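Local coordinates for Lmo1499 protein (Listeria monocytogenes, PDB 4IIW), which probably cleaves nascent peptidoglycan strands endolytically, as a membrane-anchored lytic transglycosylase of the MltG family, and so terminates their elongation, at residues P156-N161 and K207-L212. Numbering follows the deposited sequence.
Sequences PETVTN and KYRDEL
Arg209 lays the end of its guanidinium group against the backbone and CB of Glu157, a compact example of one long side chain bridging a helix and a loop whose backbones stay well apart, 9.4 Å between the CA atoms of Glu157 and Arg209. Its NH1 donates a hydrogen bond of 3.0 Å to Glu157 O, bent at the hydrogen (143°). The donor stands above the carbonyl plane and so misses the lone pairs of that oxygen. Glu157 CB packs 3.6 Å from Arg209 NH1, while the rest of the glutamate chain, bent at chi2 (-57°), leads the carboxylate away; Glu157 OE1 remains 5.5 Å from that nitrogen. The bridge joins the loop that follows helix 145-154 to helix 209-215, within the YceG-like family region and away from Glu232, predicted to be important for catalytic activity. Beyond its bend at chi2, the arginine is extended, with chi3 at -176°, and this carries the guanidinium across to the loop. There Thr158 OG1 sits at the guanidinium edge, near its plane, 3.0 Å from Arg209 NH2. Asp202, in the last turn of helix 190-204, ties both groups together: its OD1 forms a salt bridge with Arg209 NH2 and a hydrogen bond with Thr158 OG1.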
ATOM      1  N   PRO B 156     -45.492   0.870 -49.104  1.00 49.35           N
ATOM      2  CA  PRO B 156     -45.374   1.300 -50.491  1.00 51.89           C
ATOM      3  C   PRO B 156     -45.651   2.773 -50.772  1.00 53.29           C
ATOM      4  O   PRO B 156     -45.200   3.279 -51.804  1.00 53.25           O
ATOM      5  CB  PRO B 156     -46.379   0.405 -51.219  1.00 52.62           C
ATOM      6  CG  PRO B 156     -47.393   0.057 -50.195  1.00 51.99           C
ATOM      7  CD  PRO B 156     -46.739   0.123 -48.858  1.00 49.17           C
ATOM      8  N   GLU B 157     -46.382   3.449 -49.885  1.00 54.29           N
ATOM      9  CA  GLU B 157     -46.682   4.874 -50.078  1.00 56.63           C
ATOM     10  C   GLU B 157     -45.494   5.723 -49.614  1.00 55.06           C
ATOM     11  O   GLU B 157     -45.359   6.880 -50.026  1.00 56.51           O
ATOM     12  CB  GLU B 157     -47.892   5.331 -49.254  1.00 58.08           C
ATOM     13  CG  GLU B 157     -49.128   4.445 -49.251  1.00 65.76           C
ATOM     14  CD  GLU B 157     -49.675   4.169 -50.621  1.00 76.86           C
ATOM     15  OE1 GLU B 157     -49.399   4.955 -51.559  1.00 82.55           O
ATOM     16  OE2 GLU B 157     -50.399   3.153 -50.750  1.00 86.42           O
ATOM     17  N   THR B 158     -44.639   5.140 -48.769  1.00 51.50           N
ATOM     18  CA  THR B 158     -43.546   5.867 -48.133  1.00 48.90           C
ATOM     19  C   THR B 158     -42.174   5.528 -48.644  1.00 47.70           C
ATOM     20  O   THR B 158     -41.431   6.425 -48.983  1.00 48.65           O
ATOM     21  CB  THR B 158     -43.588   5.632 -46.604  1.00 48.19           C
ATOM     22  OG1 THR B 158     -44.803   6.177 -46.079  1.00 50.02           O
ATOM     23  CG2 THR B 158     -42.427   6.301 -45.911  1.00 47.21           C
ATOM     24  N   VAL B 159     -41.815   4.245 -48.656  1.00 47.30           N
ATOM     25  CA  VAL B 159     -40.508   3.798 -49.156  1.00 46.41           C
ATOM     26  C   VAL B 159     -40.733   3.203 -50.527  1.00 47.37           C
ATOM     27  O   VAL B 159     -41.310   2.142 -50.634  1.00 49.56           O
ATOM     28  CB  VAL B 159     -39.862   2.703 -48.244  1.00 46.16           C
ATOM     29  CG1 VAL B 159     -38.457   2.384 -48.711  1.00 43.94           C
ATOM     30  CG2 VAL B 159     -39.828   3.132 -46.780  1.00 42.73           C
ATOM     31  N   THR B 160     -40.279   3.873 -51.579  1.00 48.57           N
ATOM     32  CA  THR B 160     -40.498   3.402 -52.949  1.00 49.99           C
ATOM     33  C   THR B 160     -39.192   3.020 -53.628  1.00 52.10           C
ATOM     34  O   THR B 160     -38.127   3.088 -53.014  1.00 53.79           O
ATOM     35  CB  THR B 160     -41.096   4.517 -53.776  1.00 51.55           C
ATOM     36  OG1 THR B 160     -40.102   5.540 -53.979  1.00 53.75           O
ATOM     37  CG2 THR B 160     -42.309   5.107 -53.080  1.00 48.94           C
ATOM     38  N   ASN B 161     -39.265   2.645 -54.906  1.00 54.48           N
ATOM     39  CA  ASN B 161     -38.066   2.341 -55.686  1.00 56.46           C
ATOM     40  C   ASN B 161     -37.034   3.472 -55.677  1.00 55.88           C
ATOM     41  O   ASN B 161     -35.867   3.247 -55.999  1.00 57.58           O
ATOM     42  CB  ASN B 161     -38.409   1.965 -57.138  1.00 58.95           C
ATOM     43  CG  ASN B 161     -38.934   0.534 -57.271  1.00 64.30           C
ATOM     44  OD1 ASN B 161     -39.069  -0.203 -56.284  1.00 70.45           O
ATOM     45  ND2 ASN B 161     -39.228   0.135 -58.494  1.00 69.12           N
ATOM     46  N   LYS B 207     -50.126  13.340 -42.718  1.00 69.97           N
ATOM     47  CA  LYS B 207     -50.686  14.689 -42.760  1.00 72.96           C
ATOM     48  C   LYS B 207     -50.141  15.555 -43.906  1.00 72.31           C
ATOM     49  O   LYS B 207     -50.788  16.534 -44.301  1.00 75.56           O
ATOM     50  CB  LYS B 207     -50.472  15.400 -41.417  1.00 74.28           C
ATOM     51  CG  LYS B 207     -49.021  15.471 -40.964  1.00 75.96           C
ATOM     52  CD  LYS B 207     -48.899  16.107 -39.595  1.00 81.84           C
ATOM     53  CE  LYS B 207     -47.490  15.944 -39.038  1.00 83.35           C
ATOM     54  NZ  LYS B 207     -47.360  16.544 -37.680  1.00 88.62           N
ATOM     55  N   TYR B 208     -48.977  15.205 -44.446  1.00 67.85           N
ATOM     56  CA  TYR B 208     -48.395  15.975 -45.539  1.00 66.96           C
ATOM     57  C   TYR B 208     -48.763  15.435 -46.919  1.00 66.62           C
ATOM     58  O   TYR B 208     -48.461  16.083 -47.926  1.00 65.58           O
ATOM     59  CB  TYR B 208     -46.871  16.000 -45.434  1.00 64.95           C
ATOM     60  CG  TYR B 208     -46.340  16.517 -44.125  1.00 65.62           C
ATOM     61  CD1 TYR B 208     -46.522  17.836 -43.751  1.00 67.81           C
ATOM     62  CD2 TYR B 208     -45.627  15.683 -43.268  1.00 65.65           C
ATOM     63  CE1 TYR B 208     -46.028  18.309 -42.547  1.00 70.84           C
ATOM     64  CE2 TYR B 208     -45.132  16.144 -42.070  1.00 66.37           C
ATOM     65  CZ  TYR B 208     -45.327  17.458 -41.715  1.00 70.56           C
ATOM     66  OH  TYR B 208     -44.826  17.916 -40.518  1.00 76.73           O
ATOM     67  N   ARG B 209     -49.406  14.263 -46.962  1.00 66.98           N
ATOM     68  CA  ARG B 209     -49.777  13.603 -48.233  1.00 69.10           C
ATOM     69  C   ARG B 209     -50.453  14.530 -49.221  1.00 71.14           C
ATOM     70  O   ARG B 209     -50.046  14.609 -50.370  1.00 71.07           O
ATOM     71  CB  ARG B 209     -50.742  12.434 -48.011  1.00 70.98           C
ATOM     72  CG  ARG B 209     -50.234  11.305 -47.141  1.00 73.53           C
ATOM     73  CD  ARG B 209     -49.071  10.539 -47.757  1.00 75.69           C
ATOM     74  NE  ARG B 209     -48.697   9.413 -46.899  1.00 75.47           N
ATOM     75  CZ  ARG B 209     -47.713   8.564 -47.154  1.00 73.48           C
ATOM     76  NH1 ARG B 209     -46.987   8.701 -48.259  1.00 71.57           N
ATOM     77  NH2 ARG B 209     -47.459   7.574 -46.298  1.00 74.12           N
ATOM     78  N   ASP B 210     -51.502  15.210 -48.772  1.00 73.10           N
ATOM     79  CA  ASP B 210     -52.251  16.090 -49.641  1.00 76.31           C
ATOM     80  C   ASP B 210     -51.381  17.186 -50.249  1.00 74.83           C
ATOM     81  O   ASP B 210     -51.536  17.506 -51.435  1.00 76.18           O
ATOM     82  CB  ASP B 210     -53.455  16.711 -48.912  1.00 80.23           C
ATOM     83  CG  ASP B 210     -54.542  15.684 -48.571  1.00 85.89           C
ATOM     84  OD1 ASP B 210     -54.265  14.459 -48.598  1.00 89.67           O
ATOM     85  OD2 ASP B 210     -55.678  16.109 -48.259  1.00 91.69           O
ATOM     86  N   GLU B 211     -50.472  17.763 -49.466  1.00 71.35           N
ATOM     87  CA  GLU B 211     -49.630  18.823 -50.011  1.00 70.52           C
ATOM     88  C   GLU B 211     -48.572  18.237 -50.978  1.00 68.07           C
ATOM     89  O   GLU B 211     -48.292  18.821 -52.020  1.00 67.69           O
ATOM     90  CB  GLU B 211     -49.013  19.672 -48.896  1.00 69.06           C
ATOM     91  CG  GLU B 211     -48.273  20.909 -49.407  1.00 71.11           C
ATOM     92  CD  GLU B 211     -49.169  21.916 -50.176  1.00 75.07           C
ATOM     93  OE1 GLU B 211     -50.384  22.027 -49.879  1.00 78.54           O
ATOM     94  OE2 GLU B 211     -48.639  22.616 -51.064  1.00 71.49           O
ATOM     95  N   LEU B 212     -48.010  17.074 -50.641  1.00 66.00           N
ATOM     96  CA  LEU B 212     -47.049  16.409 -51.521  1.00 64.59           C
ATOM     97  C   LEU B 212     -47.656  16.126 -52.911  1.00 67.30           C
ATOM     98  O   LEU B 212     -47.005  16.353 -53.935  1.00 66.78           O
ATOM     99  CB  LEU B 212     -46.591  15.108 -50.899  1.00 62.45           C
ATOM    100  CG  LEU B 212     -45.710  15.237 -49.661  1.00 62.68           C
ATOM    101  CD1 LEU B 212     -45.594  13.892 -48.968  1.00 56.97           C
ATOM    102  CD2 LEU B 212     -44.341  15.799 -50.031  1.00 58.89           C
TER